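Local coordinates for immune protein (Enterobacter cloacae, PDB 6D7Y) that is probably the immunity partner of a contact-dependent growth inhibition toxin, binding the toxic C-terminal tip of CdiA and so presumably protecting the cell that makes it, at residues K22-K27 and V94-C99; D29-F34 and N46-L51; F5-E10 and R144-N149. All blocks are in the same frame, centred on the assembly; numbering follows the deposited sequence.

Contact 1: K22-K27 and V94-C99; sequences KEIESK and VDVGLC
Ile24, near the C-terminal end of helix 17-25, and Leu98, on strand 93-102, have the nearest alpha carbons of the two segments, yet Ile24 CA and Leu98 CA are 9.7 Å apart, so only side chains bridge the gap between helix and sheet. The bridge is built from branched aliphatic residues, which suit a buried helix-on-sheet interface where the atoms that meet are all methyls. Ile24 does the reaching: CG1 lies opposite the carbonyl carbon (chi1 -60°) and the chain then runs on extended (chi2 174°), which carries CD1 out as a probe toward the strand. It meets one methyl of Val96, with Ile24 CD1 to Val96 CG1 at 3.7 Å, and the two side chains lie alongside each other, pointing opposite ways. A looser touch follows two residues on, where Ile24 CD1 is 4.3 Å from Leu98 CD1.

Polar side chains of 22-27 find partners away from the strand, some of them in the same segment. Lys22 NZ forms a salt bridge with Glu25 OE2 at 3.0 Å, approaching from above the carboxylate plane, and Ser26 OG donates to the backbone carbonyl O of Glu23, three residues earlier, at 2.6 Å. Glu23 OE2 in turn hydrogen-bonds Tyr118 OH of helix 105-126.

In the sheet, strand 93-102 runs between strands 78-90 and 3-10. Leu17, Leu20 and Leu21 of the helix also cover Val96, Leu98 packs against Val83, Leu85 and Val7 of the flanking strands, and Ile24 also touches Phe9 of strand 3-10.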
loop_
_atom_site.group_PDB
_atom_site.type_symbol
_atom_site.label_atom_id
_atom_site.label_comp_id
_atom_site.label_asym_id
_atom_site.label_seq_id
_atom_site.Cartn_x
_atom_site.Cartn_y
_atom_site.Cartn_z
ATOM N N LYS B 22 -0.450 2.968 10.470
ATOM C CA LYS B 22 -1.382 3.891 11.151
ATOM C C LYS B 22 -1.595 5.135 10.302
ATOM O O LYS B 22 -2.692 5.661 10.236
ATOM C CB LYS B 22 -0.873 4.291 12.550
ATOM C CG LYS B 22 -0.816 3.165 13.578
ATOM C CD LYS B 22 -2.171 2.532 13.868
ATOM C CE LYS B 22 -3.174 3.498 14.487
ATOM N NZ LYS B 22 -4.492 2.822 14.688
ATOM N N GLU B 23 -0.523 5.601 9.669
ATOM C CA GLU B 23 -0.561 6.755 8.767
ATOM C C GLU B 23 -1.529 6.487 7.601
ATOM O O GLU B 23 -2.403 7.309 7.300
ATOM C CB GLU B 23 0.873 7.048 8.275
ATOM C CG GLU B 23 1.012 7.915 7.032
ATOM C CD GLU B 23 0.367 9.277 7.163
ATOM O OE1 GLU B 23 0.216 9.765 8.303
ATOM O OE2 GLU B 23 0.036 9.878 6.114
ATOM N N ILE B 24 -1.372 5.326 6.959
ATOM C CA ILE B 24 -2.258 4.923 5.870
ATOM C C ILE B 24 -3.684 4.697 6.408
ATOM O O ILE B 24 -4.641 5.162 5.802
ATOM C CB ILE B 24 -1.759 3.638 5.181
ATOM C CG1 ILE B 24 -0.356 3.848 4.587
ATOM C CG2 ILE B 24 -2.717 3.211 4.068
ATOM C CD1 ILE B 24 0.244 2.576 4.017
ATOM N N GLU B 25 -3.818 3.994 7.536
ATOM C CA GLU B 25 -5.153 3.719 8.121
ATOM C C GLU B 25 -5.956 4.992 8.434
ATOM O O GLU B 25 -7.192 5.003 8.325
ATOM C CB GLU B 25 -5.053 2.885 9.412
ATOM C CG GLU B 25 -6.425 2.534 10.036
ATOM C CD GLU B 25 -6.352 1.846 11.390
ATOM O OE1 GLU B 25 -7.421 1.438 11.896
ATOM O OE2 GLU B 25 -5.247 1.732 11.960
ATOM N N SER B 26 -5.260 6.048 8.841
ATOM C CA SER B 26 -5.931 7.315 9.197
ATOM C C SER B 26 -6.571 8.068 8.023
ATOM O O SER B 26 -7.406 8.955 8.237
ATOM C CB SER B 26 -4.958 8.251 9.923
ATOM O OG SER B 26 -3.866 8.558 9.090
ATOM N N LYS B 27 -6.177 7.731 6.798
ATOM C CA LYS B 27 -6.733 8.391 5.617
ATOM C C LYS B 27 -7.983 7.656 5.097
ATOM O O LYS B 27 -8.604 8.089 4.122
ATOM C CB LYS B 27 -5.644 8.555 4.544
ATOM C CG LYS B 27 -4.396 9.243 5.112
ATOM C CD LYS B 27 -3.292 9.500 4.086
ATOM C CE LYS B 27 -3.532 10.748 3.245
ATOM N NZ LYS B 27 -4.794 10.719 2.477
ATOM N N VAL B 94 10.337 -5.964 3.586
ATOM C CA VAL B 94 8.897 -5.768 3.721
ATOM C C VAL B 94 8.356 -4.706 2.746
ATOM O O VAL B 94 8.957 -3.649 2.566
ATOM C CB VAL B 94 8.542 -5.343 5.162
ATOM C CG1 VAL B 94 7.049 -5.041 5.302
ATOM C CG2 VAL B 94 8.957 -6.427 6.147
ATOM N N ASP B 95 7.212 -5.007 2.124
ATOM C CA ASP B 95 6.546 -4.080 1.216
ATOM C C ASP B 95 5.117 -3.849 1.731
ATOM O O ASP B 95 4.530 -4.725 2.365
ATOM C CB ASP B 95 6.388 -4.650 -0.198
ATOM C CG ASP B 95 7.670 -4.754 -0.975
ATOM O OD1 ASP B 95 8.782 -4.476 -0.472
ATOM O OD2 ASP B 95 7.546 -5.133 -2.155
ATOM N N VAL B 96 4.584 -2.666 1.445
ATOM C CA VAL B 96 3.219 -2.294 1.779
ATOM C C VAL B 96 2.617 -1.867 0.446
ATOM O O VAL B 96 3.152 -0.999 -0.223
ATOM C CB VAL B 96 3.167 -1.162 2.812
ATOM C CG1 VAL B 96 1.742 -0.698 3.033
ATOM C CG2 VAL B 96 3.818 -1.612 4.127
ATOM N N GLY B 97 1.516 -2.495 0.020
ATOM C CA GLY B 97 0.934 -2.146 -1.238
ATOM C C GLY B 97 -0.533 -1.874 -1.121
ATOM O O GLY B 97 -1.169 -2.395 -0.221
ATOM N N LEU B 98 -1.021 -1.012 -2.005
ATOM C CA LEU B 98 -2.446 -0.644 -2.091
ATOM C C LEU B 98 -2.943 -0.944 -3.492
ATOM O O LEU B 98 -2.436 -0.361 -4.458
ATOM C CB LEU B 98 -2.667 0.838 -1.787
ATOM C CG LEU B 98 -2.526 1.310 -0.333
ATOM C CD1 LEU B 98 -1.088 1.239 0.159
ATOM C CD2 LEU B 98 -3.020 2.747 -0.216
ATOM N N CYS B 99 -3.982 -1.792 -3.616
ATOM C CA CYS B 99 -4.516 -2.171 -4.933
ATOM C C CYS B 99 -5.952 -1.678 -4.991
ATOM O O CYS B 99 -6.674 -1.823 -4.001
ATOM C CB CYS B 99 -4.527 -3.694 -5.099
ATOM S SG CYS B 99 -2.909 -4.466 -4.889
#

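Contact 2: D29-F34 and N46-L51; sequences DRIFDF and NVFSEL
Ile31 and Phe48 supply the apolar part of this contact. Ile31 CD1 sits over one face of the Phe48 ring, displaced toward its rim, with Ile31 CD1 to Phe48 CE2 at 4.0 Å. The isoleucine gets there because CG1 takes the crowded position between backbone N and carbonyl carbon (chi1 68°), with the outer bond extended (chi2 177°). The same branch runs along the loop backbone: Ile31 CG1 is 3.2 Å from Asn46 O, and Ile31 CD1 is 4.2 Å from Val47 CA. A slim aliphatic branch suits this place, since it can follow a main chain and still end on an aromatic face.

A water joins the two backbones. Ile31 N donates to water 1 at 3.3 Å, and the water donates a hydrogen bond to Asn46 O at 3.2 Å, although more acceptors lie in reach than it has protons. Both bonds are long, so the bridge is probably a loose one.

Charged and capping groups act within each segment or on its surroundings. Phe32 CD1 lies over one face of the Arg30 guanidinium, displaced toward its rim, while Arg30 NH2 makes a salt bridge to Glu70; Asp29 pairs likewise with Lys79. Ser49 is a good N-cap residue because its short hydroxyl can turn back to the helix start, and Ser49 OG accepts a weak hydrogen bond from Leu52 N.

Strand 30-36 is the outermost at its end of the sheet and pairs with strand 63-75, Asp29 and Arg30 forming a classic beta bulge opposite Glu70. Ile31 packs on Val67 and Met69 of that neighbour, while Glu25 of helix 17-25 touches Ile31, Val47 and Phe48, and helix 50-58 begins just beyond the loop.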
loop_
_atom_site.group_PDB
_atom_site.type_symbol
_atom_site.label_atom_id
_atom_site.label_comp_id
_atom_site.label_asym_id
_atom_site.label_seq_id
_atom_site.Cartn_x
_atom_site.Cartn_y
_atom_site.Cartn_z
ATOM N N ASP B 29 -11.897 5.603 5.944
ATOM C CA ASP B 29 -13.080 5.640 6.805
ATOM C C ASP B 29 -13.113 4.421 7.715
ATOM O O ASP B 29 -13.431 4.542 8.892
ATOM C CB ASP B 29 -14.360 5.726 5.987
ATOM C CG ASP B 29 -14.518 7.056 5.277
ATOM O OD1 ASP B 29 -13.741 7.987 5.546
ATOM O OD2 ASP B 29 -15.450 7.172 4.455
ATOM N N ARG B 30 -12.797 3.250 7.171
ATOM C CA ARG B 30 -12.785 2.027 7.964
ATOM C C ARG B 30 -12.008 0.909 7.305
ATOM O O ARG B 30 -11.730 0.965 6.112
ATOM C CB ARG B 30 -14.227 1.573 8.280
ATOM C CG ARG B 30 -15.178 1.579 7.095
ATOM C CD ARG B 30 -16.580 1.163 7.533
ATOM N NE ARG B 30 -16.603 -0.252 7.912
ATOM C CZ ARG B 30 -16.852 -1.272 7.081
ATOM N NH1 ARG B 30 -16.823 -2.522 7.542
ATOM N NH2 ARG B 30 -17.128 -1.071 5.791
ATOM N N ILE B 31 -11.636 -0.088 8.109
ATOM C CA ILE B 31 -10.916 -1.258 7.614
ATOM C C ILE B 31 -11.587 -2.507 8.108
ATOM O O ILE B 31 -12.149 -2.540 9.208
ATOM C CB ILE B 31 -9.417 -1.293 7.982
ATOM C CG1 ILE B 31 -9.176 -1.496 9.479
ATOM C CG2 ILE B 31 -8.726 -0.039 7.479
ATOM C CD1 ILE B 31 -7.705 -1.604 9.818
ATOM N N PHE B 32 -11.506 -3.537 7.286
ATOM C CA PHE B 32 -12.145 -4.808 7.554
ATOM C C PHE B 32 -11.541 -5.874 6.663
ATOM O O PHE B 32 -10.618 -5.602 5.879
ATOM C CB PHE B 32 -13.645 -4.683 7.273
ATOM C CG PHE B 32 -13.952 -4.172 5.902
ATOM C CD1 PHE B 32 -13.982 -2.808 5.655
ATOM C CD2 PHE B 32 -14.194 -5.048 4.852
ATOM C CE1 PHE B 32 -14.247 -2.320 4.389
ATOM C CE2 PHE B 32 -14.469 -4.569 3.583
ATOM C CZ PHE B 32 -14.489 -3.201 3.347
ATOM N N ASP B 33 -12.078 -7.079 6.784
ATOM C CA ASP B 33 -11.624 -8.238 6.013
ATOM C C ASP B 33 -10.119 -8.510 6.186
ATOM O O ASP B 33 -9.373 -8.587 5.220
ATOM C CB ASP B 33 -11.983 -8.087 4.527
ATOM C CG ASP B 33 -11.765 -9.375 3.738
ATOM O OD1 ASP B 33 -11.869 -10.474 4.326
ATOM O OD2 ASP B 33 -11.507 -9.284 2.527
ATOM N N PHE B 34 -9.695 -8.638 7.440
ATOM C CA PHE B 34 -8.318 -8.968 7.759
ATOM C C PHE B 34 -8.073 -10.396 7.271
ATOM O O PHE B 34 -8.843 -11.304 7.602
ATOM C CB PHE B 34 -8.076 -8.855 9.262
ATOM C CG PHE B 34 -6.726 -9.338 9.694
ATOM C CD1 PHE B 34 -5.595 -8.570 9.467
ATOM C CD2 PHE B 34 -6.584 -10.554 10.363
ATOM C CE1 PHE B 34 -4.341 -9.013 9.878
ATOM C CE2 PHE B 34 -5.335 -10.999 10.779
ATOM C CZ PHE B 34 -4.209 -10.229 10.532
ATOM N N ASN B 46 -9.631 -5.745 13.737
ATOM C CA ASN B 46 -10.346 -4.604 13.171
ATOM C C ASN B 46 -9.472 -3.332 13.151
ATOM O O ASN B 46 -9.805 -2.358 12.473
ATOM C CB ASN B 46 -11.637 -4.383 13.975
ATOM C CG ASN B 46 -12.608 -3.430 13.300
ATOM O OD1 ASN B 46 -12.355 -2.926 12.204
ATOM N ND2 ASN B 46 -13.743 -3.192 13.951
ATOM N N VAL B 47 -8.361 -3.341 13.889
ATOM C CA VAL B 47 -7.439 -2.189 13.946
ATOM C C VAL B 47 -6.007 -2.647 14.155
ATOM O O VAL B 47 -5.758 -3.713 14.721
ATOM C CB VAL B 47 -7.800 -1.177 15.069
ATOM C CG1 VAL B 47 -9.005 -0.327 14.684
ATOM C CG2 VAL B 47 -8.012 -1.889 16.406
ATOM N N PHE B 48 -5.065 -1.838 13.692
ATOM C CA PHE B 48 -3.658 -2.167 13.849
ATOM C C PHE B 48 -3.157 -1.857 15.259
ATOM O O PHE B 48 -3.434 -0.793 15.803
ATOM C CB PHE B 48 -2.795 -1.404 12.845
ATOM C CG PHE B 48 -3.104 -1.716 11.411
ATOM C CD1 PHE B 48 -2.920 -2.997 10.917
ATOM C CD2 PHE B 48 -3.509 -0.715 10.535
ATOM C CE1 PHE B 48 -3.185 -3.286 9.588
ATOM C CE2 PHE B 48 -3.766 -0.995 9.200
ATOM C CZ PHE B 48 -3.605 -2.284 8.728
ATOM N N SER B 49 -2.431 -2.806 15.833
ATOM C CA SER B 49 -1.833 -2.663 17.147
ATOM C C SER B 49 -0.352 -2.912 16.943
ATOM O O SER B 49 0.044 -3.525 15.947
ATOM C CB SER B 49 -2.430 -3.669 18.131
ATOM O OG SER B 49 -2.285 -4.990 17.646
ATOM N N GLU B 50 0.466 -2.423 17.869
ATOM C CA GLU B 50 1.916 -2.582 17.765
ATOM C C GLU B 50 2.354 -4.038 17.917
ATOM O O GLU B 50 3.352 -4.441 17.333
ATOM C CB GLU B 50 2.641 -1.692 18.790
ATOM C CG GLU B 50 2.306 -0.210 18.639
ATOM C CD GLU B 50 3.080 0.698 19.581
ATOM O OE1 GLU B 50 4.188 0.316 20.017
ATOM O OE2 GLU B 50 2.587 1.815 19.869
ATOM N N LEU B 51 1.606 -4.822 18.697
ATOM C CA LEU B 51 1.926 -6.246 18.906
ATOM C C LEU B 51 1.581 -7.082 17.667
ATOM O O LEU B 51 2.220 -8.102 17.417
ATOM C CB LEU B 51 1.247 -6.802 20.166
ATOM C CG LEU B 51 1.666 -6.151 21.489
ATOM C CD1 LEU B 51 0.881 -6.751 22.649
ATOM C CD2 LEU B 51 3.168 -6.279 21.730
HETATM O O HOH W 1 -11.682 0.018 11.400
#

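Contact 3: F5-E10 and R144-N149; sequences FEVIFE and RFFTNN
Phe5 and Phe145 each set CG opposite the carbonyl carbon and beside the backbone N, which turns each ring toward the other segment, on the side covered by helix 105-126, whereas Phe146 puts CG between N and the carbonyl carbon (chi1 68°) and so turns its ring toward Val7. The setting is an antiparallel sheet in which strand 130-135 separates strands 3-10 and 144-147; Phe145 and Phe146 form a classic beta bulge opposite Gly133, and the chain turns a corner at Phe145.

Phe5 CE1 comes to the edge of the Phe145 ring, near its plane, 3.7 Å from Phe145 CE1. The ring centroids are 6.0 Å apart and the planes stand at 64°, an oblique pairing. Beside it, Val7 CG1 touches Phe146 CZ at 4.1 Å. Bulky aromatics suit this place because they can span an intervening strand. Helix 105-126 covers the cluster: Met112 packs on Phe5 and Phe145, and Gln116 on Phe146.

Arg144 makes a cation-pi contact with Tyr132 of the middle strand, and its guanidinium is steadied from within the segment: Arg144 NH2 donates in the guanidinium plane to Thr147 OG1, at 2.9 Å and 162°.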
loop_
_atom_site.group_PDB
_atom_site.type_symbol
_atom_site.label_atom_id
_atom_site.label_comp_id
_atom_site.label_asym_id
_atom_site.label_seq_id
_atom_site.Cartn_x
_atom_site.Cartn_y
_atom_site.Cartn_z
ATOM N N PHE B 5 -5.199 -1.278 -10.474
ATOM C CA PHE B 5 -3.975 -0.487 -10.348
ATOM C C PHE B 5 -3.389 -0.665 -8.966
ATOM O O PHE B 5 -4.060 -1.133 -8.050
ATOM C CB PHE B 5 -4.227 0.986 -10.635
ATOM C CG PHE B 5 -4.651 1.262 -12.052
ATOM C CD1 PHE B 5 -3.722 1.474 -13.046
ATOM C CD2 PHE B 5 -5.989 1.257 -12.393
ATOM C CE1 PHE B 5 -4.095 1.679 -14.369
ATOM C CE2 PHE B 5 -6.371 1.487 -13.710
ATOM C CZ PHE B 5 -5.437 1.700 -14.697
ATOM N N GLU B 6 -2.111 -0.330 -8.802
ATOM C CA GLU B 6 -1.552 -0.436 -7.490
ATOM C C GLU B 6 -0.368 0.501 -7.280
ATOM O O GLU B 6 0.268 0.934 -8.231
ATOM C CB GLU B 6 -1.159 -1.886 -7.120
ATOM C CG GLU B 6 0.117 -2.388 -7.704
ATOM C CD GLU B 6 0.468 -3.845 -7.345
ATOM O OE1 GLU B 6 0.033 -4.406 -6.304
ATOM O OE2 GLU B 6 1.223 -4.432 -8.137
ATOM N N VAL B 7 -0.164 0.859 -6.023
ATOM C CA VAL B 7 0.993 1.652 -5.610
ATOM C C VAL B 7 1.678 0.818 -4.540
ATOM O O VAL B 7 1.026 0.128 -3.750
ATOM C CB VAL B 7 0.677 3.083 -5.127
ATOM C CG1 VAL B 7 0.041 3.895 -6.240
ATOM C CG2 VAL B 7 -0.189 3.082 -3.878
ATOM N N ILE B 8 3.010 0.900 -4.508
ATOM C CA ILE B 8 3.801 0.109 -3.601
ATOM C C ILE B 8 4.865 0.916 -2.861
ATOM O O ILE B 8 5.555 1.748 -3.480
ATOM C CB ILE B 8 4.635 -0.947 -4.401
ATOM C CG1 ILE B 8 3.764 -1.856 -5.289
ATOM C CG2 ILE B 8 5.481 -1.807 -3.468
ATOM C CD1 ILE B 8 2.882 -2.794 -4.570
ATOM N N PHE B 9 4.962 0.675 -1.547
ATOM C CA PHE B 9 6.052 1.223 -0.712
ATOM C C PHE B 9 6.978 -0.003 -0.629
ATOM O O PHE B 9 6.657 -0.982 0.052
ATOM C CB PHE B 9 5.600 1.594 0.689
ATOM C CG PHE B 9 4.568 2.693 0.767
ATOM C CD1 PHE B 9 3.212 2.389 0.766
ATOM C CD2 PHE B 9 4.949 4.025 0.929
ATOM C CE1 PHE B 9 2.260 3.392 0.890
ATOM C CE2 PHE B 9 4.001 5.034 1.048
ATOM C CZ PHE B 9 2.649 4.711 1.035
ATOM N N GLU B 10 8.112 0.030 -1.334
ATOM C CA GLU B 10 9.021 -1.116 -1.382
ATOM C C GLU B 10 10.165 -0.980 -0.391
ATOM O O GLU B 10 10.787 0.068 -0.326
ATOM C CB GLU B 10 9.618 -1.246 -2.764
ATOM C CG GLU B 10 10.446 -2.505 -2.956
ATOM C CD GLU B 10 11.119 -2.552 -4.305
ATOM O OE1 GLU B 10 11.705 -1.540 -4.694
ATOM O OE2 GLU B 10 11.079 -3.612 -4.967
ATOM N N ARG B 144 4.142 1.449 -15.518
ATOM C CA ARG B 144 4.085 2.362 -14.408
ATOM C C ARG B 144 3.701 3.780 -14.831
ATOM O O ARG B 144 3.925 4.201 -15.977
ATOM C CB ARG B 144 5.428 2.453 -13.671
ATOM C CG ARG B 144 5.804 1.214 -12.896
ATOM C CD ARG B 144 7.134 1.413 -12.157
ATOM N NE ARG B 144 7.589 0.173 -11.555
ATOM C CZ ARG B 144 8.771 0.021 -10.958
ATOM N NH1 ARG B 144 9.124 -1.168 -10.499
ATOM N NH2 ARG B 144 9.611 1.045 -10.862
ATOM N N PHE B 145 3.115 4.489 -13.878
ATOM C CA PHE B 145 2.776 5.924 -13.991
ATOM C C PHE B 145 3.886 6.727 -13.315
ATOM O O PHE B 145 4.117 7.901 -13.659
ATOM C CB PHE B 145 1.444 6.265 -13.363
ATOM C CG PHE B 145 0.267 5.824 -14.171
ATOM C CD1 PHE B 145 -0.225 4.523 -14.062
ATOM C CD2 PHE B 145 -0.357 6.702 -15.033
ATOM C CE1 PHE B 145 -1.320 4.110 -14.807
ATOM C CE2 PHE B 145 -1.469 6.294 -15.778
ATOM C CZ PHE B 145 -1.947 5.013 -15.657
ATOM N N PHE B 146 4.536 6.132 -12.328
ATOM C CA PHE B 146 5.664 6.811 -11.681
ATOM C C PHE B 146 6.568 5.862 -10.898
ATOM O O PHE B 146 6.163 4.789 -10.494
ATOM C CB PHE B 146 5.158 7.934 -10.715
ATOM C CG PHE B 146 4.432 7.417 -9.514
ATOM C CD1 PHE B 146 3.059 7.189 -9.560
ATOM C CD2 PHE B 146 5.119 7.109 -8.346
ATOM C CE1 PHE B 146 2.384 6.700 -8.447
ATOM C CE2 PHE B 146 4.453 6.610 -7.238
ATOM C CZ PHE B 146 3.078 6.396 -7.289
ATOM N N THR B 147 7.822 6.292 -10.691
ATOM C CA THR B 147 8.747 5.562 -9.861
ATOM C C THR B 147 9.471 6.664 -9.092
ATOM O O THR B 147 10.084 7.538 -9.701
ATOM C CB THR B 147 9.788 4.743 -10.629
ATOM O OG1 THR B 147 9.136 3.797 -11.457
ATOM C CG2 THR B 147 10.707 4.005 -9.635
ATOM N N ASN B 148 9.365 6.630 -7.770
ATOM C CA ASN B 148 9.953 7.657 -6.903
ATOM C C ASN B 148 9.543 9.055 -7.378
ATOM O O ASN B 148 8.357 9.296 -7.573
ATOM C CB ASN B 148 11.470 7.473 -6.814
ATOM C CG ASN B 148 11.838 6.167 -6.170
ATOM O OD1 ASN B 148 11.127 5.689 -5.285
ATOM N ND2 ASN B 148 12.968 5.593 -6.571
ATOM N N ASN B 149 10.514 9.928 -7.640
ATOM C CA ASN B 149 10.226 11.286 -8.085
ATOM C C ASN B 149 10.247 11.444 -9.615
ATOM O O ASN B 149 10.354 12.560 -10.108
ATOM C CB ASN B 149 11.210 12.265 -7.425
ATOM C CG ASN B 149 12.697 11.957 -7.746
ATOM O OD1 ASN B 149 13.046 10.872 -8.249
ATOM N ND2 ASN B 149 13.574 12.910 -7.423
#

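Overall arrangement
From the N terminus the chain enters contact 3 at once with strand 3-10, but that contact closes only when residues 144-149 arrive, making it the longest loop. Within it, helix 17-25 opens contact 1, closed by strand 93-102, and within that again contact 2 is closed over a short span, from 29-34 to 46-51. The three are thus nested and none cross. Glu25 of helix 17-25 joins contacts 1 and 2; contacts 1 and 3 share neighbouring strands, with Val96 and Leu98 probably hydrogen-bonded to Phe9 and Val7. Contacts 2 and 3, their centres about 24 Å apart, lie on opposite sides of the chain's centre, toward the two ends of one sheet.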